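Local coordinates for DNA replication protein DnaC (Aquifex aeolicus, PDB 3ECC) that loads the replicative helicase during initiation of bacterial DNA replication and binds ADP with beryllium trifluoride and magnesium, as an ATP-binding AAA+ protein would bind ATP, at residues Lys76-Met86 with Trp117-Ile125. Sequence-based numbering, arbitrary orientation.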
ATOM      1  N   LYS A  76       8.311  -3.806   6.190  1.00 51.19           N
ATOM      2  CA  LYS A  76       9.391  -4.121   7.110  1.00 52.07           C
ATOM      3  C   LYS A  76      10.713  -4.251   6.359  1.00 52.31           C
ATOM      4  O   LYS A  76      11.740  -3.744   6.807  1.00 52.56           O
ATOM      5  CB  LYS A  76       9.079  -5.396   7.884  1.00 52.10           C
ATOM      6  CG  LYS A  76       9.392  -5.291   9.342  1.00 53.26           C
ATOM      7  CD  LYS A  76       8.524  -6.235  10.146  1.00 54.78           C
ATOM      8  CE  LYS A  76       8.740  -6.014  11.629  1.00 56.34           C
ATOM      9  NZ  LYS A  76       7.619  -6.567  12.458  1.00 58.34           N
ATOM     10  N   ASP A  77      10.667  -4.902   5.197  1.00 52.54           N
ATOM     11  CA  ASP A  77      11.837  -5.053   4.335  1.00 52.79           C
ATOM     12  C   ASP A  77      12.354  -3.713   3.843  1.00 53.06           C
ATOM     13  O   ASP A  77      13.560  -3.509   3.787  1.00 53.22           O
ATOM     14  CB  ASP A  77      11.527  -5.973   3.141  1.00 52.79           C
ATOM     15  CG  ASP A  77      12.692  -6.093   2.181  1.00 52.23           C
ATOM     16  OD1 ASP A  77      13.786  -6.482   2.626  1.00 52.78           O
ATOM     17  OD2 ASP A  77      12.517  -5.782   0.988  1.00 52.07           O
ATOM     18  N   LEU A  78      11.444  -2.801   3.499  1.00 53.57           N
ATOM     19  CA  LEU A  78      11.836  -1.458   3.056  1.00 54.44           C
ATOM     20  C   LEU A  78      12.483  -0.664   4.178  1.00 55.23           C
ATOM     21  O   LEU A  78      13.487   0.008   3.971  1.00 55.18           O
ATOM     22  CB  LEU A  78      10.643  -0.679   2.480  1.00 54.16           C
ATOM     23  CG  LEU A  78      10.906   0.744   1.959  1.00 53.84           C
ATOM     24  CD1 LEU A  78      11.861   0.766   0.765  1.00 53.30           C
ATOM     25  CD2 LEU A  78       9.605   1.429   1.596  1.00 53.37           C
ATOM     26  N   ILE A  79      11.920  -0.784   5.376  1.00 56.54           N
ATOM     27  CA  ILE A  79      12.407  -0.068   6.548  1.00 57.81           C
ATOM     28  C   ILE A  79      13.793  -0.537   7.000  1.00 58.80           C
ATOM     29  O   ILE A  79      14.662   0.291   7.252  1.00 58.83           O
ATOM     30  CB  ILE A  79      11.379  -0.136   7.694  1.00 57.65           C
ATOM     31  CG1 ILE A  79      10.274   0.884   7.438  1.00 57.41           C
ATOM     32  CG2 ILE A  79      12.031   0.109   9.050  1.00 57.85           C
ATOM     33  CD1 ILE A  79       8.987   0.535   8.110  1.00 58.37           C
ATOM     34  N   PHE A  80      13.999  -1.853   7.066  1.00 60.21           N
ATOM     35  CA  PHE A  80      15.313  -2.421   7.418  1.00 61.65           C
ATOM     36  C   PHE A  80      16.404  -2.036   6.412  1.00 62.39           C
ATOM     37  O   PHE A  80      17.549  -1.792   6.797  1.00 62.61           O
ATOM     38  CB  PHE A  80      15.255  -3.957   7.555  1.00 61.62           C
ATOM     39  CG  PHE A  80      14.651  -4.438   8.851  1.00 62.14           C
ATOM     40  CD1 PHE A  80      15.124  -3.978  10.074  1.00 62.93           C
ATOM     41  CD2 PHE A  80      13.630  -5.380   8.849  1.00 62.34           C
ATOM     42  CE1 PHE A  80      14.564  -4.427  11.271  1.00 62.94           C
ATOM     43  CE2 PHE A  80      13.068  -5.832  10.037  1.00 62.42           C
ATOM     44  CZ  PHE A  80      13.538  -5.358  11.250  1.00 62.69           C
ATOM     45  N   ARG A  81      16.047  -2.004   5.130  1.00 63.37           N
ATOM     46  CA  ARG A  81      16.970  -1.580   4.081  1.00 64.60           C
ATOM     47  C   ARG A  81      17.416  -0.151   4.328  1.00 65.55           C
ATOM     48  O   ARG A  81      18.609   0.122   4.469  1.00 65.72           O
ATOM     49  CB  ARG A  81      16.301  -1.645   2.712  1.00 64.57           C
ATOM     50  CG  ARG A  81      16.362  -2.985   2.031  1.00 64.91           C
ATOM     51  CD  ARG A  81      16.266  -2.784   0.540  1.00 66.01           C
ATOM     52  NE  ARG A  81      15.507  -3.842  -0.119  1.00 66.47           N
ATOM     53  CZ  ARG A  81      15.261  -3.875  -1.426  1.00 66.63           C
ATOM     54  NH1 ARG A  81      15.716  -2.909  -2.213  1.00 66.15           N
ATOM     55  NH2 ARG A  81      14.558  -4.874  -1.947  1.00 66.74           N
ATOM     56  N   LEU A  82      16.443   0.755   4.385  1.00 66.63           N
ATOM     57  CA  LEU A  82      16.704   2.173   4.563  1.00 67.70           C
ATOM     58  C   LEU A  82      17.459   2.475   5.847  1.00 68.70           C
ATOM     59  O   LEU A  82      18.467   3.172   5.807  1.00 68.94           O
ATOM     60  CB  LEU A  82      15.406   2.971   4.525  1.00 67.52           C
ATOM     61  CG  LEU A  82      14.753   3.117   3.151  1.00 67.71           C
ATOM     62  CD1 LEU A  82      13.322   3.616   3.300  1.00 67.60           C
ATOM     63  CD2 LEU A  82      15.565   4.030   2.234  1.00 67.51           C
ATOM     64  N   LYS A  83      16.983   1.952   6.979  1.00 69.80           N
ATOM     65  CA  LYS A  83      17.644   2.217   8.263  1.00 70.96           C
ATOM     66  C   LYS A  83      19.136   1.913   8.201  1.00 71.90           C
ATOM     67  O   LYS A  83      19.939   2.580   8.863  1.00 72.00           O
ATOM     68  CB  LYS A  83      17.005   1.450   9.416  1.00 70.79           C
ATOM     69  CG  LYS A  83      17.407   1.984  10.778  1.00 71.10           C
ATOM     70  CD  LYS A  83      17.727   0.860  11.746  1.00 71.96           C
ATOM     71  CE  LYS A  83      17.991   1.393  13.156  1.00 72.57           C
ATOM     72  NZ  LYS A  83      18.081   0.300  14.182  1.00 72.54           N
ATOM     73  N   HIS A  84      19.507   0.922   7.387  1.00 73.00           N
ATOM     74  CA  HIS A  84      20.913   0.565   7.211  1.00 74.15           C
ATOM     75  C   HIS A  84      21.707   1.650   6.470  1.00 74.87           C
ATOM     76  O   HIS A  84      22.704   2.145   6.987  1.00 75.00           O
ATOM     77  CB  HIS A  84      21.074  -0.789   6.520  1.00 74.01           C
ATOM     78  CG  HIS A  84      22.498  -1.130   6.229  1.00 74.54           C
ATOM     79  ND1 HIS A  84      23.003  -1.202   4.947  1.00 75.13           N
ATOM     80  CD2 HIS A  84      23.546  -1.326   7.058  1.00 74.57           C
ATOM     81  CE1 HIS A  84      24.294  -1.478   5.001  1.00 74.82           C
ATOM     82  NE2 HIS A  84      24.648  -1.559   6.270  1.00 74.85           N
ATOM     83  N   LEU A  85      21.252   2.023   5.278  1.00 75.87           N
ATOM     84  CA  LEU A  85      21.923   3.069   4.507  1.00 76.84           C
ATOM     85  C   LEU A  85      21.667   4.475   5.063  1.00 77.64           C
ATOM     86  O   LEU A  85      22.344   5.428   4.676  1.00 77.82           O
ATOM     87  CB  LEU A  85      21.587   2.986   3.006  1.00 76.79           C
ATOM     88  CG  LEU A  85      20.377   2.188   2.512  1.00 76.67           C
ATOM     89  CD1 LEU A  85      19.640   2.956   1.444  1.00 76.82           C
ATOM     90  CD2 LEU A  85      20.792   0.818   1.987  1.00 76.64           C
ATOM     91  N   MET A  86      20.701   4.600   5.975  1.00 78.64           N
ATOM     92  CA  MET A  86      20.521   5.841   6.740  1.00 79.68           C
ATOM     93  C   MET A  86      21.699   6.025   7.692  1.00 80.17           C
ATOM     94  O   MET A  86      22.258   7.118   7.790  1.00 80.52           O
ATOM     95  CB  MET A  86      19.209   5.847   7.541  1.00 79.74           C
ATOM     96  CG  MET A  86      17.944   5.711   6.713  1.00 80.72           C
ATOM     97  SD  MET A  86      17.649   7.052   5.560  1.00 82.81           S
ATOM     98  CE  MET A  86      16.521   8.069   6.502  1.00 82.10           C
ATOM     99  N   TRP A 117      12.175   4.645  15.516  1.00 70.99           N
ATOM    100  CA  TRP A 117      12.845   4.914  14.237  1.00 70.49           C
ATOM    101  C   TRP A 117      12.105   4.307  13.040  1.00 69.50           C
ATOM    102  O   TRP A 117      12.265   4.770  11.912  1.00 69.22           O
ATOM    103  CB  TRP A 117      14.303   4.433  14.262  1.00 70.84           C
ATOM    104  CG  TRP A 117      14.455   2.978  14.597  1.00 72.96           C
ATOM    105  CD1 TRP A 117      14.651   2.438  15.838  1.00 74.45           C
ATOM    106  CD2 TRP A 117      14.412   1.873  13.682  1.00 74.80           C
ATOM    107  NE1 TRP A 117      14.736   1.068  15.753  1.00 75.38           N
ATOM    108  CE2 TRP A 117      14.597   0.695  14.442  1.00 75.37           C
ATOM    109  CE3 TRP A 117      14.240   1.765  12.295  1.00 75.45           C
ATOM    110  CZ2 TRP A 117      14.610  -0.576  13.862  1.00 75.72           C
ATOM    111  CZ3 TRP A 117      14.261   0.502  11.719  1.00 76.17           C
ATOM    112  CH2 TRP A 117      14.436  -0.653  12.506  1.00 76.26           C
ATOM    113  N   GLN A 118      11.318   3.259  13.289  1.00 68.33           N
ATOM    114  CA  GLN A 118      10.433   2.710  12.271  1.00 67.22           C
ATOM    115  C   GLN A 118       9.227   3.612  12.058  1.00 66.40           C
ATOM    116  O   GLN A 118       8.771   3.794  10.932  1.00 66.36           O
ATOM    117  CB  GLN A 118       9.953   1.320  12.664  1.00 67.36           C
ATOM    118  CG  GLN A 118      10.966   0.220  12.472  1.00 67.78           C
ATOM    119  CD  GLN A 118      10.403  -1.157  12.797  1.00 68.09           C
ATOM    120  OE1 GLN A 118       9.905  -1.397  13.900  1.00 68.46           O
ATOM    121  NE2 GLN A 118      10.487  -2.069  11.837  1.00 67.86           N
ATOM    122  N   ARG A 119       8.710   4.167  13.150  1.00 65.34           N
ATOM    123  CA  ARG A 119       7.606   5.116  13.083  1.00 64.38           C
ATOM    124  C   ARG A 119       8.072   6.415  12.443  1.00 63.08           C
ATOM    125  O   ARG A 119       7.274   7.149  11.876  1.00 63.08           O
ATOM    126  CB  ARG A 119       7.052   5.397  14.479  1.00 64.79           C
ATOM    127  CG  ARG A 119       6.656   4.159  15.274  1.00 66.78           C
ATOM    128  CD  ARG A 119       5.230   3.730  14.969  1.00 69.85           C
ATOM    129  NE  ARG A 119       4.689   2.860  16.013  1.00 72.35           N
ATOM    130  CZ  ARG A 119       3.884   3.270  16.993  1.00 73.28           C
ATOM    131  NH1 ARG A 119       3.510   4.544  17.064  1.00 72.96           N
ATOM    132  NH2 ARG A 119       3.442   2.402  17.897  1.00 74.02           N
ATOM    133  N   GLU A 120       9.372   6.691  12.552  1.00 61.49           N
ATOM    134  CA  GLU A 120       9.993   7.876  11.956  1.00 59.75           C
ATOM    135  C   GLU A 120       9.983   7.820  10.430  1.00 57.97           C
ATOM    136  O   GLU A 120       9.574   8.770   9.772  1.00 57.77           O
ATOM    137  CB  GLU A 120      11.443   8.034  12.448  1.00 60.36           C
ATOM    138  CG  GLU A 120      11.606   8.704  13.827  1.00 62.06           C
ATOM    139  CD  GLU A 120      13.034   8.601  14.377  1.00 64.01           C
ATOM    140  OE1 GLU A 120      13.927   8.125  13.637  1.00 64.97           O
ATOM    141  OE2 GLU A 120      13.262   8.991  15.548  1.00 64.03           O
ATOM    142  N   LEU A 121      10.435   6.696   9.883  1.00 55.88           N
ATOM    143  CA  LEU A 121      10.511   6.503   8.443  1.00 53.88           C
ATOM    144  C   LEU A 121       9.149   6.414   7.776  1.00 52.39           C
ATOM    145  O   LEU A 121       8.935   7.016   6.729  1.00 52.33           O
ATOM    146  CB  LEU A 121      11.326   5.252   8.118  1.00 54.08           C
ATOM    147  CG  LEU A 121      12.838   5.418   8.075  1.00 54.11           C
ATOM    148  CD1 LEU A 121      13.510   4.064   8.204  1.00 54.41           C
ATOM    149  CD2 LEU A 121      13.252   6.106   6.782  1.00 54.24           C
ATOM    150  N   ILE A 122       8.232   5.662   8.380  1.00 50.71           N
ATOM    151  CA  ILE A 122       6.882   5.515   7.839  1.00 48.97           C
ATOM    152  C   ILE A 122       6.198   6.877   7.727  1.00 48.25           C
ATOM    153  O   ILE A 122       5.696   7.243   6.661  1.00 48.05           O
ATOM    154  CB  ILE A 122       6.037   4.551   8.688  1.00 48.88           C
ATOM    155  CG1 ILE A 122       6.561   3.122   8.541  1.00 48.43           C
ATOM    156  CG2 ILE A 122       4.581   4.606   8.277  1.00 48.30           C
ATOM    157  CD1 ILE A 122       6.092   2.178   9.645  1.00 48.21           C
ATOM    158  N   SER A 123       6.214   7.638   8.821  1.00 47.06           N
ATOM    159  CA  SER A 123       5.712   9.007   8.813  1.00 46.21           C
ATOM    160  C   SER A 123       6.433   9.904   7.797  1.00 45.55           C
ATOM    161  O   SER A 123       5.826  10.797   7.212  1.00 45.31           O
ATOM    162  CB  SER A 123       5.800   9.620  10.208  1.00 46.05           C
ATOM    163  OG  SER A 123       5.215  10.910  10.223  1.00 46.88           O
ATOM    164  N   TYR A 124       7.726   9.671   7.604  1.00 44.79           N
ATOM    165  CA  TYR A 124       8.515  10.447   6.652  1.00 44.26           C
ATOM    166  C   TYR A 124       8.112  10.159   5.207  1.00 43.83           C
ATOM    167  O   TYR A 124       7.833  11.076   4.439  1.00 43.78           O
ATOM    168  CB  TYR A 124      10.005  10.162   6.836  1.00 44.49           C
ATOM    169  CG  TYR A 124      10.912  10.919   5.888  1.00 45.49           C
ATOM    170  CD1 TYR A 124      10.722  12.276   5.637  1.00 47.11           C
ATOM    171  CD2 TYR A 124      11.988  10.289   5.278  1.00 46.57           C
ATOM    172  CE1 TYR A 124      11.564  12.978   4.772  1.00 47.18           C
ATOM    173  CE2 TYR A 124      12.838  10.986   4.419  1.00 46.96           C
ATOM    174  CZ  TYR A 124      12.620  12.330   4.173  1.00 46.98           C
ATOM    175  OH  TYR A 124      13.453  13.025   3.322  1.00 46.98           O
ATOM    176  N   ILE A 125       8.085   8.878   4.843  1.00 42.96           N
ATOM    177  CA  ILE A 125       7.758   8.459   3.487  1.00 42.04           C
ATOM    178  C   ILE A 125       6.328   8.842   3.083  1.00 41.69           C
ATOM    179  O   ILE A 125       6.071   9.192   1.936  1.00 41.52           O
ATOM    180  CB  ILE A 125       7.990   6.937   3.318  1.00 42.02           C
ATOM    181  CG1 ILE A 125       9.496   6.635   3.293  1.00 42.31           C
ATOM    182  CG2 ILE A 125       7.307   6.418   2.067  1.00 41.65           C
ATOM    183  CD1 ILE A 125       9.833   5.149   3.381  1.00 42.70           C
TER
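Trp117 lays one face of its indole against Lys83, whose chain runs along that face, the two side chains crossing at about a right angle. With chi1 at -164° Lys83 turns CG away from its own amide nitrogen, and a bend at chi2 follows. Lys83 CD then sits 3.6 Å from the centroid of the Trp117 six-membered ring in a CH-pi contact. NZ, 3.8 Å from the same centroid, adds a cation-pi contact. A long lysine suits this partly exposed edge of the interface, using both methylenes and charge. The ring edge meets Phe80 CE1 in plane, 4.0 Å from Trp117 CH2, while Gln118 CG backs the opposite face. A serine in place of the tryptophan would probably leave the Lys83 ammonium without its pi partner and open a gap beside Ile79. Gln118, extended beyond CG, lays that methylene 3.6 Å from Ile79 CG2, while its OE1 accepts a hydrogen bond from the backbone N of Ser115. In this P-loop NTPase fold helix 75-86 follows strand 71-74 and helix 116-131 runs on to strand 136-141; they cross here at 102°, the two branches of Ile79 filling the hole between Trp117, Gln118, Leu121 and Ile122. Leu121 forks: CD1 faces Ile79 and Leu82, CD2 lies 3.8 Å from Met86 CE. The longer branch of Ile122 brings CG1 within 3.6 Å of Ile79 CD1. Ile125 reaches tip to tip with Leu82, CD1 to CD1 at 3.8 Å, beside Phe94.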